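Local structure of geranylgeranyl pyrophosphate synthase (Corynebacterium glutamicum, 3LK5) at residues Ala346-Val351 and Gln360-Ala365; Leu75-His80 and Pro236-Ala241; Gln31-Gln36 and Ser56-Gly61. The protein probably joins five-carbon isoprenoid diphosphates into longer prenyl chains with the help of magnesium, as members of the FPP/GGPP synthase family do. All blocks are in the same frame, centred on the assembly; numbering follows the deposited sequence.

How the contacts relate
The three contacts exemplify how helical segments or their ends pack through branched apolar side chains, each time around a leucine. All are buried, but contact 1 includes the partly exposed R362 and contact 2 the partly exposed A77, whereas the three residues meeting in contact 3 are all buried. Contacts 1 and 2 are neighbours, centres about 12 Å apart, and they touch: CG1 of V351 lies 3.8 Å from CD1 of L238. Contact 3 stands apart, its centre about 32 Å from that of contact 1, and ties together the first two helices. Contact 1 adds a water bridge; contact 2 has only apolar side-chain contacts, partly against main chain, and joins helices distant in sequence.

Contact 1. Residues Ala346-Val351 and Gln360-Ala365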
ATOM      1  N   ALA A 346      27.086 -16.388  15.800  1.00 31.96           N
ATOM      2  CA  ALA A 346      27.715 -16.085  17.098  1.00 32.50           C
ATOM      3  C   ALA A 346      26.818 -15.225  17.965  1.00 32.28           C
ATOM      4  O   ALA A 346      26.774 -15.398  19.184  1.00 31.43           O
ATOM      5  CB  ALA A 346      29.088 -15.389  16.909  1.00 32.76           C
ATOM      6  N   HIS A 347      26.089 -14.304  17.328  1.00 31.89           N
ATOM      7  CA  HIS A 347      25.100 -13.491  18.032  1.00 32.62           C
ATOM      8  C   HIS A 347      24.048 -14.276  18.824  1.00 32.86           C
ATOM      9  O   HIS A 347      23.610 -13.813  19.870  1.00 33.84           O
ATOM     10  CB  HIS A 347      24.454 -12.463  17.094  1.00 32.61           C
ATOM     11  CG  HIS A 347      25.367 -11.337  16.748  1.00 35.07           C
ATOM     12  ND1 HIS A 347      25.748 -10.383  17.669  1.00 33.48           N
ATOM     13  CD2 HIS A 347      25.964 -10.996  15.583  1.00 34.26           C
ATOM     14  CE1 HIS A 347      26.549  -9.508  17.088  1.00 35.35           C
ATOM     15  NE2 HIS A 347      26.695  -9.853  15.819  1.00 34.61           N
ATOM     16  N   LEU A 348      23.685 -15.462  18.369  1.00 32.33           N
ATOM     17  CA  LEU A 348      22.745 -16.309  19.113  1.00 34.09           C
ATOM     18  C   LEU A 348      23.261 -16.852  20.455  1.00 35.64           C
ATOM     19  O   LEU A 348      22.465 -17.262  21.302  1.00 35.73           O
ATOM     20  CB  LEU A 348      22.296 -17.494  18.260  1.00 34.24           C
ATOM     21  CG  LEU A 348      21.631 -17.153  16.941  1.00 35.72           C
ATOM     22  CD1 LEU A 348      21.383 -18.468  16.182  1.00 35.26           C
ATOM     23  CD2 LEU A 348      20.333 -16.387  17.198  1.00 34.91           C
ATOM     24  N   ASP A 349      24.578 -16.868  20.635  1.00 36.13           N
ATOM     25  CA  ASP A 349      25.164 -17.371  21.881  1.00 38.47           C
ATOM     26  C   ASP A 349      25.214 -16.293  22.936  1.00 38.89           C
ATOM     27  O   ASP A 349      25.650 -16.547  24.060  1.00 37.98           O
ATOM     28  CB  ASP A 349      26.599 -17.862  21.651  1.00 40.35           C
ATOM     29  CG  ASP A 349      26.697 -18.907  20.568  1.00 56.21           C
ATOM     30  OD1 ASP A 349      25.793 -19.757  20.476  1.00 42.62           O
ATOM     31  OD2 ASP A 349      27.691 -18.873  19.802  1.00 43.25           O
ATOM     32  N   ASP A 350      24.780 -15.091  22.569  1.00 39.71           N
ATOM     33  CA  ASP A 350      24.929 -13.919  23.442  1.00 41.31           C
ATOM     34  C   ASP A 350      23.800 -13.747  24.456  1.00 39.30           C
ATOM     35  O   ASP A 350      23.879 -12.893  25.324  1.00 38.29           O
ATOM     36  CB  ASP A 350      25.103 -12.644  22.603  1.00 43.47           C
ATOM     37  CG  ASP A 350      26.506 -12.528  22.017  1.00 49.29           C
ATOM     38  OD1 ASP A 350      27.406 -13.297  22.416  1.00 44.46           O
ATOM     39  OD2 ASP A 350      26.720 -11.669  21.155  1.00 44.99           O
ATOM     40  N   VAL A 351      22.752 -14.558  24.327  1.00 38.43           N
ATOM     41  CA  VAL A 351      21.619 -14.493  25.233  1.00 38.29           C
ATOM     42  C   VAL A 351      21.078 -15.911  25.349  1.00 38.40           C
ATOM     43  O   VAL A 351      21.417 -16.771  24.532  1.00 37.90           O
ATOM     44  CB  VAL A 351      20.527 -13.498  24.696  1.00 38.67           C
ATOM     45  CG1 VAL A 351      20.020 -13.946  23.337  1.00 53.29           C
ATOM     46  CG2 VAL A 351      19.374 -13.351  25.686  1.00 54.90           C
ATOM     47  N   GLN A 360      17.330 -24.488  15.452  1.00 29.57           N
ATOM     48  CA  GLN A 360      16.631 -24.188  14.223  1.00 30.35           C
ATOM     49  C   GLN A 360      17.018 -22.827  13.615  1.00 28.81           C
ATOM     50  O   GLN A 360      17.031 -22.685  12.385  1.00 28.75           O
ATOM     51  CB  GLN A 360      15.120 -24.290  14.447  1.00 33.39           C
ATOM     52  CG  GLN A 360      14.629 -25.717  14.733  1.00 55.66           C
ATOM     53  CD  GLN A 360      15.300 -26.774  13.850  1.00 35.87           C
ATOM     54  OE1 GLN A 360      15.171 -26.759  12.619  1.00 55.98           O
ATOM     55  NE2 GLN A 360      16.036 -27.682  14.478  1.00 55.87           N
ATOM     56  N   LEU A 361      17.312 -21.826  14.447  1.00 27.44           N
ATOM     57  CA  LEU A 361      17.835 -20.544  13.889  1.00 26.73           C
ATOM     58  C   LEU A 361      19.199 -20.759  13.211  1.00 25.94           C
ATOM     59  O   LEU A 361      19.485 -20.201  12.169  1.00 26.25           O
ATOM     60  CB  LEU A 361      17.949 -19.447  14.975  1.00 26.94           C
ATOM     61  CG  LEU A 361      16.550 -18.894  15.335  1.00 27.65           C
ATOM     62  CD1 LEU A 361      16.603 -18.132  16.627  1.00 29.09           C
ATOM     63  CD2 LEU A 361      15.981 -17.969  14.189  1.00 27.58           C
ATOM     64  N   ARG A 362      20.021 -21.621  13.780  1.00 27.70           N
ATOM     65  CA  ARG A 362      21.297 -21.964  13.112  1.00 28.67           C
ATOM     66  C   ARG A 362      21.058 -22.657  11.783  1.00 28.47           C
ATOM     67  O   ARG A 362      21.662 -22.304  10.762  1.00 27.61           O
ATOM     68  CB  ARG A 362      22.173 -22.838  14.028  1.00 31.03           C
ATOM     69  CG  ARG A 362      22.639 -22.118  15.302  1.00 38.68           C
ATOM     70  CD  ARG A 362      23.498 -23.061  16.199  1.00 36.34           C
ATOM     71  NE  ARG A 362      24.623 -23.621  15.429  1.00 40.92           N
ATOM     72  CZ  ARG A 362      25.806 -23.019  15.277  1.00 38.84           C
ATOM     73  NH1 ARG A 362      26.044 -21.841  15.859  1.00 41.51           N
ATOM     74  NH2 ARG A 362      26.762 -23.600  14.547  1.00 41.95           N
ATOM     75  N   ALA A 363      20.176 -23.649  11.792  1.00 30.82           N
ATOM     76  CA  ALA A 363      19.846 -24.378  10.566  1.00 32.19           C
ATOM     77  C   ALA A 363      19.243 -23.485   9.487  1.00 31.41           C
ATOM     78  O   ALA A 363      19.586 -23.620   8.298  1.00 31.20           O
ATOM     79  CB  ALA A 363      18.905 -25.569  10.875  1.00 32.65           C
ATOM     80  N   LEU A 364      18.342 -22.580   9.887  1.00 30.58           N
ATOM     81  CA  LEU A 364      17.751 -21.646   8.933  1.00 32.93           C
ATOM     82  C   LEU A 364      18.785 -20.745   8.275  1.00 31.21           C
ATOM     83  O   LEU A 364      18.704 -20.469   7.078  1.00 30.89           O
ATOM     84  CB  LEU A 364      16.707 -20.761   9.603  1.00 36.20           C
ATOM     85  CG  LEU A 364      15.239 -21.083   9.443  1.00 51.71           C
ATOM     86  CD1 LEU A 364      14.485 -20.027  10.214  1.00 38.89           C
ATOM     87  CD2 LEU A 364      14.814 -21.054   7.967  1.00 39.11           C
ATOM     88  N   ALA A 365      19.755 -20.305   9.064  1.00 29.68           N
ATOM     89  CA  ALA A 365      20.817 -19.436   8.578  1.00 28.68           C
ATOM     90  C   ALA A 365      21.673 -20.195   7.575  1.00 31.91           C
ATOM     91  O   ALA A 365      21.995 -19.680   6.505  1.00 32.92           O
ATOM     92  CB  ALA A 365      21.708 -18.945   9.778  1.00 26.10           C
TER
HETATM   93  O   HOH W   1      24.693 -20.090  17.523  1.00 48.85           O
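The side chain of L348 lies across the flank of helix 355-369, its CD1 methyl settling against the CB of L361 at 3.8 Å. The same methyl also reaches the aliphatic start of R362, with CD1 of L348 4.0 Å from CG of that arginine. CD1 alone thus bridges L361 and R362, and the other branch adds a longer touch, CD2 of L348 meeting CD1 of L361 at 4.2 Å. The two leucine side chains run at a slant to one another. In L348 the CG sits opposite the carbonyl carbon (chi1 -58°), and the extended second torsion of 175° carries CD1 forward to the helix.

Y245 and I353 add to the apolar surroundings of L348, while Y69 packs on L361. Toward the partly exposed margin the chemistry turns polar. The chain of R362 bends at its third torsion (55°), and NH1 of R362 donates to a water at 2.8 Å, which lies in the plane of the guanidinium at its edge. That water in turn donates to OD1 of D349 at 3.2 Å. The opposite charges are therefore linked through solvent, since NH1 of R362 and OD1 of D349 remain 5.1 Å apart; their attraction is probably modest, and D349 has a second, weak and long ion pair with R358.

The arrangement is that of a helical hairpin: segment 346-351, at the C-terminal side of helix 329-347, packs roughly antiparallel against helix 355-369, and these are the last two helices of the all-helical polyprenyl synthetase fold, away from the metal-binding aspartates.

Contact 2. Residues Leu75-His80 and Pro236-Ala241; sequences LAAQGH and PQLIDA
Helix-to-helix packing in the all-alpha polyprenyl synthetase fold brings together two helices far apart in sequence, the C-terminal end of helix 65-78 and the first turn of helix 236-263. A single leucine makes the junction. L238 extends from the second helix to the paired alanines A76 and A77, whose small side chains are consistent with the close approach of the backbones: the CA atoms of A77 and L238 are 7.0 Å apart.

The fork of L238 divides its contacts. Its CD1 branch faces A76, lying 4.5 Å from the CB of that alanine, and approaches the main chain as well, with CD1 of L238 4.2 Å from O of A76. The CD2 branch passes over the backbone side of the same turn, 4.0 Å from the carbonyl carbon C of A76, before it meets A77. Placing CG opposite the backbone nitrogen, with chi1 at 170°, sends the fork out from its own helix toward the alanine pair.

V357 of helix 355-369 lies on A76, and A229 of helix 205-231 lies on A77, so neighbouring helices also pack on the alanines, although A77 remains partly exposed. Just beyond them G79, with phi 57°, is the first residue to leave the helical conformation. On the other helix the N-terminal turn is held by S235, whose OG is hydrogen-bonded to the backbone N of L238. The packing is tightest at A77, where CD2 of L238 lies 3.3 Å from both CB and CA of A77, the CB pair being closer than usual for two carbons.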
ATOM      1  N   LEU A  75       9.120 -17.643  19.528  1.00 23.34           N
ATOM      2  CA  LEU A  75       9.537 -18.802  20.314  1.00 24.56           C
ATOM      3  C   LEU A  75      10.834 -18.504  21.097  1.00 25.91           C
ATOM      4  O   LEU A  75      10.971 -18.922  22.240  1.00 27.55           O
ATOM      5  CB  LEU A  75       9.742 -20.028  19.427  1.00 25.93           C
ATOM      6  CG  LEU A  75       8.484 -20.590  18.746  1.00 29.59           C
ATOM      7  CD1 LEU A  75       8.895 -21.756  17.867  1.00 28.09           C
ATOM      8  CD2 LEU A  75       7.415 -21.003  19.774  1.00 27.79           C
ATOM      9  N   ALA A  76      11.770 -17.801  20.472  1.00 25.62           N
ATOM     10  CA  ALA A  76      13.016 -17.411  21.143  1.00 27.48           C
ATOM     11  C   ALA A  76      12.768 -16.584  22.423  1.00 30.15           C
ATOM     12  O   ALA A  76      13.469 -16.777  23.433  1.00 30.47           O
ATOM     13  CB  ALA A  76      13.964 -16.676  20.173  1.00 27.34           C
ATOM     14  N   ALA A  77      11.769 -15.700  22.388  1.00 30.97           N
ATOM     15  CA  ALA A  77      11.436 -14.811  23.506  1.00 34.27           C
ATOM     16  C   ALA A  77      10.485 -15.437  24.492  1.00 38.66           C
ATOM     17  O   ALA A  77      10.391 -15.026  25.637  1.00 38.58           O
ATOM     18  CB  ALA A  77      10.799 -13.535  22.980  1.00 34.00           C
ATOM     19  N   GLN A  78       9.704 -16.392  24.021  1.00 43.33           N
ATOM     20  CA  GLN A  78       8.593 -16.873  24.825  1.00 46.23           C
ATOM     21  C   GLN A  78       9.196 -17.870  25.787  1.00 50.58           C
ATOM     22  O   GLN A  78       8.620 -18.146  26.835  1.00 52.25           O
ATOM     23  CB  GLN A  78       7.511 -17.491  23.944  1.00 44.32           C
ATOM     24  CG  GLN A  78       6.147 -17.483  24.591  1.00 54.81           C
ATOM     25  CD  GLN A  78       5.413 -18.793  24.432  1.00 42.96           C
ATOM     26  OE1 GLN A  78       4.230 -18.886  24.745  1.00 55.13           O
ATOM     27  NE2 GLN A  78       6.112 -19.823  23.953  1.00 54.88           N
ATOM     28  N   GLY A  79      10.376 -18.378  25.433  1.00 53.00           N
ATOM     29  CA  GLY A  79      11.140 -19.316  26.278  1.00 55.76           C
ATOM     30  C   GLY A  79      10.365 -20.581  26.640  1.00 58.75           C
ATOM     31  O   GLY A  79       9.457 -21.014  25.902  1.00 57.71           O
ATOM     32  N   HIS A  80      10.717 -21.168  27.789  1.00 62.21           N
ATOM     33  CA  HIS A  80      10.050 -22.380  28.297  1.00 65.03           C
ATOM     34  C   HIS A  80       8.686 -22.096  28.936  1.00 65.82           C
ATOM     35  O   HIS A  80       8.074 -23.001  29.519  1.00 66.48           O
ATOM     36  CB  HIS A  80      10.961 -23.150  29.278  1.00 66.86           C
ATOM     37  CG  HIS A  80      12.280 -23.554  28.689  1.00 69.78           C
ATOM     38  ND1 HIS A  80      13.470 -23.455  29.385  1.00 68.60           N
ATOM     39  CD2 HIS A  80      12.601 -24.043  27.464  1.00 68.36           C
ATOM     40  CE1 HIS A  80      14.463 -23.868  28.614  1.00 69.40           C
ATOM     41  NE2 HIS A  80      13.963 -24.232  27.445  1.00 69.47           N
ATOM     42  N   PRO A 236      15.034  -6.400  25.860  1.00 29.06           N
ATOM     43  CA  PRO A 236      15.889  -5.661  24.919  1.00 28.32           C
ATOM     44  C   PRO A 236      17.167  -6.422  24.565  1.00 26.66           C
ATOM     45  O   PRO A 236      17.634  -6.300  23.444  1.00 26.57           O
ATOM     46  CB  PRO A 236      16.230  -4.389  25.685  1.00 28.58           C
ATOM     47  CG  PRO A 236      15.058  -4.193  26.587  1.00 28.18           C
ATOM     48  CD  PRO A 236      14.669  -5.577  27.034  1.00 29.01           C
ATOM     49  N   GLN A 237      17.683  -7.235  25.490  1.00 26.23           N
ATOM     50  CA  GLN A 237      18.885  -8.043  25.245  1.00 25.59           C
ATOM     51  C   GLN A 237      18.656  -9.130  24.227  1.00 24.87           C
ATOM     52  O   GLN A 237      19.479  -9.366  23.346  1.00 23.92           O
ATOM     53  CB  GLN A 237      19.408  -8.660  26.566  1.00 27.19           C
ATOM     54  CG  GLN A 237      19.752  -7.590  27.599  1.00 36.78           C
ATOM     55  CD  GLN A 237      18.520  -6.811  28.129  1.00 30.59           C
ATOM     56  OE1 GLN A 237      17.497  -7.398  28.502  1.00 35.35           O
ATOM     57  NE2 GLN A 237      18.644  -5.474  28.182  1.00 36.65           N
ATOM     58  N   LEU A 238      17.518  -9.799  24.344  1.00 26.04           N
ATOM     59  CA  LEU A 238      17.166 -10.839  23.402  1.00 27.07           C
ATOM     60  C   LEU A 238      16.889 -10.226  22.026  1.00 25.63           C
ATOM     61  O   LEU A 238      17.401 -10.695  21.022  1.00 25.39           O
ATOM     62  CB  LEU A 238      15.938 -11.625  23.895  1.00 28.62           C
ATOM     63  CG  LEU A 238      15.464 -12.529  22.737  1.00 35.83           C
ATOM     64  CD1 LEU A 238      16.286 -13.806  22.692  1.00 29.22           C
ATOM     65  CD2 LEU A 238      14.039 -12.845  22.874  1.00 30.08           C
ATOM     66  N   ILE A 239      16.104  -9.155  21.994  1.00 24.16           N
ATOM     67  CA  ILE A 239      15.822  -8.480  20.727  1.00 24.93           C
ATOM     68  C   ILE A 239      17.131  -8.007  20.056  1.00 25.10           C
ATOM     69  O   ILE A 239      17.289  -8.080  18.831  1.00 24.74           O
ATOM     70  CB  ILE A 239      14.835  -7.295  20.945  1.00 24.36           C
ATOM     71  CG1 ILE A 239      13.427  -7.856  21.226  1.00 25.10           C
ATOM     72  CG2 ILE A 239      14.802  -6.403  19.701  1.00 24.62           C
ATOM     73  CD1 ILE A 239      12.336  -6.784  21.589  1.00 25.21           C
ATOM     74  N   ASP A 240      18.068  -7.503  20.860  1.00 25.35           N
ATOM     75  CA  ASP A 240      19.344  -7.050  20.288  1.00 25.80           C
ATOM     76  C   ASP A 240      20.107  -8.185  19.598  1.00 25.24           C
ATOM     77  O   ASP A 240      20.635  -8.022  18.469  1.00 25.43           O
ATOM     78  CB  ASP A 240      20.215  -6.400  21.383  1.00 27.09           C
ATOM     79  CG  ASP A 240      21.223  -5.454  20.804  1.00 33.61           C
ATOM     80  OD1 ASP A 240      22.425  -5.785  20.825  1.00 28.13           O
ATOM     81  OD2 ASP A 240      20.812  -4.397  20.279  1.00 27.34           O
ATOM     82  N   ALA A 241      20.174  -9.337  20.266  1.00 25.53           N
ATOM     83  CA  ALA A 241      20.854 -10.503  19.687  1.00 25.72           C
ATOM     84  C   ALA A 241      20.205 -10.966  18.395  1.00 24.96           C
ATOM     85  O   ALA A 241      20.908 -11.261  17.419  1.00 23.76           O
ATOM     86  CB  ALA A 241      20.926 -11.632  20.674  1.00 26.96           C
TER

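Contact 3. Residues Gln31-Gln36 and Ser56-Gly61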
ATOM      1  N   GLN A  31      -7.816 -18.873   5.527  1.00 23.35           N
ATOM      2  CA  GLN A  31      -8.912 -18.410   6.355  1.00 23.79           C
ATOM      3  C   GLN A  31      -9.197 -16.914   6.163  1.00 23.16           C
ATOM      4  O   GLN A  31     -10.366 -16.480   6.093  1.00 21.55           O
ATOM      5  CB  GLN A  31      -8.642 -18.715   7.829  1.00 26.34           C
ATOM      6  CG  GLN A  31      -8.475 -20.211   8.015  1.00 52.65           C
ATOM      7  CD  GLN A  31      -8.800 -20.692   9.408  1.00 31.97           C
ATOM      8  OE1 GLN A  31      -8.544 -21.860   9.729  1.00 53.78           O
ATOM      9  NE2 GLN A  31      -9.350 -19.813  10.256  1.00 53.45           N
ATOM     10  N   PHE A  32      -8.121 -16.145   6.049  1.00 23.06           N
ATOM     11  CA  PHE A  32      -8.282 -14.693   5.907  1.00 23.11           C
ATOM     12  C   PHE A  32      -8.944 -14.363   4.562  1.00 22.76           C
ATOM     13  O   PHE A  32      -9.886 -13.548   4.493  1.00 22.76           O
ATOM     14  CB  PHE A  32      -6.901 -14.005   6.035  1.00 22.80           C
ATOM     15  CG  PHE A  32      -6.977 -12.495   5.861  1.00 22.64           C
ATOM     16  CD1 PHE A  32      -6.887 -11.919   4.597  1.00 23.21           C
ATOM     17  CD2 PHE A  32      -7.169 -11.674   6.971  1.00 23.61           C
ATOM     18  CE1 PHE A  32      -6.997 -10.502   4.426  1.00 23.05           C
ATOM     19  CE2 PHE A  32      -7.266 -10.249   6.835  1.00 23.97           C
ATOM     20  CZ  PHE A  32      -7.171  -9.664   5.563  1.00 23.97           C
ATOM     21  N   LEU A  33      -8.418 -14.957   3.489  1.00 23.45           N
ATOM     22  CA  LEU A  33      -8.935 -14.749   2.139  1.00 25.21           C
ATOM     23  C   LEU A  33     -10.392 -15.180   1.991  1.00 25.59           C
ATOM     24  O   LEU A  33     -11.218 -14.449   1.389  1.00 25.31           O
ATOM     25  CB  LEU A  33      -8.041 -15.403   1.089  1.00 24.96           C
ATOM     26  CG  LEU A  33      -6.696 -14.649   0.967  1.00 26.45           C
ATOM     27  CD1 LEU A  33      -5.624 -15.546   0.259  1.00 24.85           C
ATOM     28  CD2 LEU A  33      -6.878 -13.350   0.185  1.00 24.98           C
ATOM     29  N   ASP A  34     -10.724 -16.334   2.555  1.00 25.13           N
ATOM     30  CA  ASP A  34     -12.126 -16.772   2.593  1.00 25.89           C
ATOM     31  C   ASP A  34     -13.025 -15.715   3.216  1.00 25.99           C
ATOM     32  O   ASP A  34     -14.132 -15.471   2.725  1.00 24.92           O
ATOM     33  CB  ASP A  34     -12.303 -18.054   3.409  1.00 26.91           C
ATOM     34  CG  ASP A  34     -11.747 -19.296   2.712  1.00 28.74           C
ATOM     35  OD1 ASP A  34     -11.411 -19.270   1.501  1.00 26.98           O
ATOM     36  OD2 ASP A  34     -11.673 -20.336   3.410  1.00 28.04           O
ATOM     37  N   ALA A  35     -12.564 -15.104   4.299  1.00 25.21           N
ATOM     38  CA  ALA A  35     -13.382 -14.171   5.033  1.00 26.02           C
ATOM     39  C   ALA A  35     -13.675 -12.864   4.278  1.00 28.38           C
ATOM     40  O   ALA A  35     -14.633 -12.153   4.645  1.00 30.15           O
ATOM     41  CB  ALA A  35     -12.778 -13.868   6.393  1.00 26.21           C
ATOM     42  N   GLN A  36     -12.868 -12.540   3.270  1.00 26.30           N
ATOM     43  CA  GLN A  36     -13.061 -11.312   2.471  1.00 26.41           C
ATOM     44  C   GLN A  36     -14.037 -11.505   1.312  1.00 26.70           C
ATOM     45  O   GLN A  36     -14.419 -10.532   0.678  1.00 26.47           O
ATOM     46  CB  GLN A  36     -11.730 -10.828   1.860  1.00 28.04           C
ATOM     47  CG  GLN A  36     -10.459 -10.818   2.808  1.00 32.45           C
ATOM     48  CD  GLN A  36     -10.681 -10.147   4.164  1.00 33.22           C
ATOM     49  OE1 GLN A  36     -11.070  -8.980   4.218  1.00 35.20           O
ATOM     50  NE2 GLN A  36     -10.477 -10.913   5.284  1.00 34.84           N
ATOM     51  N   SER A  56      -4.737 -16.823  -5.607  1.00 29.91           N
ATOM     52  CA  SER A  56      -3.857 -17.839  -6.182  1.00 30.80           C
ATOM     53  C   SER A  56      -2.392 -17.505  -5.974  1.00 31.15           C
ATOM     54  O   SER A  56      -1.582 -18.388  -5.640  1.00 31.54           O
ATOM     55  CB  SER A  56      -4.114 -18.052  -7.682  1.00 31.21           C
ATOM     56  OG  SER A  56      -5.436 -18.498  -7.870  1.00 45.51           O
ATOM     57  N   PHE A  57      -2.040 -16.238  -6.182  1.00 30.29           N
ATOM     58  CA  PHE A  57      -0.648 -15.832  -6.073  1.00 31.07           C
ATOM     59  C   PHE A  57      -0.117 -16.005  -4.639  1.00 30.75           C
ATOM     60  O   PHE A  57       0.994 -16.498  -4.430  1.00 30.37           O
ATOM     61  CB  PHE A  57      -0.499 -14.382  -6.555  1.00 32.86           C
ATOM     62  CG  PHE A  57       0.908 -13.877  -6.581  1.00 38.37           C
ATOM     63  CD1 PHE A  57       1.802 -14.287  -7.586  1.00 35.63           C
ATOM     64  CD2 PHE A  57       1.345 -12.968  -5.627  1.00 34.60           C
ATOM     65  CE1 PHE A  57       3.121 -13.811  -7.616  1.00 39.19           C
ATOM     66  CE2 PHE A  57       2.658 -12.492  -5.632  1.00 38.78           C
ATOM     67  CZ  PHE A  57       3.554 -12.898  -6.634  1.00 35.50           C
ATOM     68  N   VAL A  58      -0.940 -15.629  -3.660  1.00 30.23           N
ATOM     69  CA  VAL A  58      -0.551 -15.648  -2.242  1.00 29.54           C
ATOM     70  C   VAL A  58      -0.501 -17.104  -1.745  1.00 30.29           C
ATOM     71  O   VAL A  58       0.410 -17.511  -0.994  1.00 30.25           O
ATOM     72  CB  VAL A  58      -1.611 -14.827  -1.408  1.00 28.91           C
ATOM     73  CG1 VAL A  58      -1.450 -15.046   0.096  1.00 28.68           C
ATOM     74  CG2 VAL A  58      -1.482 -13.330  -1.738  1.00 28.40           C
ATOM     75  N   LEU A  59      -1.519 -17.877  -2.123  1.00 29.54           N
ATOM     76  CA  LEU A  59      -1.603 -19.248  -1.605  1.00 31.67           C
ATOM     77  C   LEU A  59      -0.652 -20.245  -2.284  1.00 34.79           C
ATOM     78  O   LEU A  59      -0.204 -21.204  -1.627  1.00 34.77           O
ATOM     79  CB  LEU A  59      -3.030 -19.792  -1.636  1.00 30.57           C
ATOM     80  CG  LEU A  59      -4.097 -19.062  -0.814  1.00 26.36           C
ATOM     81  CD1 LEU A  59      -5.450 -19.763  -0.997  1.00 29.84           C
ATOM     82  CD2 LEU A  59      -3.711 -18.953   0.687  1.00 29.37           C
ATOM     83  N   ASN A  60      -0.336 -20.031  -3.561  1.00 37.15           N
ATOM     84  CA  ASN A  60       0.217 -21.143  -4.377  1.00 42.35           C
ATOM     85  C   ASN A  60       1.700 -21.173  -4.574  1.00 45.54           C
ATOM     86  O   ASN A  60       2.214 -21.961  -5.405  1.00 47.81           O
ATOM     87  CB  ASN A  60      -0.467 -21.259  -5.745  1.00 43.84           C
ATOM     88  CG  ASN A  60      -1.935 -21.581  -5.630  1.00 54.17           C
ATOM     89  OD1 ASN A  60      -2.379 -22.193  -4.656  1.00 45.81           O
ATOM     90  ND2 ASN A  60      -2.700 -21.177  -6.626  1.00 44.96           N
ATOM     91  N   GLY A  61       2.409 -20.358  -3.815  1.00 45.02           N
ATOM     92  CA  GLY A  61       3.848 -20.469  -3.790  1.00 46.18           C
ATOM     93  C   GLY A  61       4.382 -19.526  -2.739  1.00 46.88           C
ATOM     94  O   GLY A  61       3.625 -18.731  -2.181  1.00 47.44           O
TER
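L33 and L59 point at each other tip to tip between their helices, with CD1 of L33 3.9 Å from CD2 of L59. The same methyl of L33 also lies 4.0 Å from CG of L59, so it rests against the branch point as well as the end of the opposing leucine. Both residues hold CG opposite the carbonyl carbon, at chi1 -70° in L33 and -61° in L59, and from these settings their ends converge. V58 joins from one residue earlier: its CG1 is 4.2 Å from CD1 of L33.

The two helices, 21-43 and 45-59, form an antiparallel hairpin at the N-terminal side of the all-helical prenyltransferase fold, and this leucine pair is part of its buried seam. F99 and W158, from helices 87-111 and 144-164, pack on L33. Beside the seam, D34 forms a salt bridge with R55, tying the same two helices.

On helix 21-43 itself, the amide of Q36 folds over F32. NE2 of Q36 donates to O of F32 at 2.8 Å, with an N-H...O angle of 161°, and the same nitrogen sits 3.4 Å above the centre of the F32 ring.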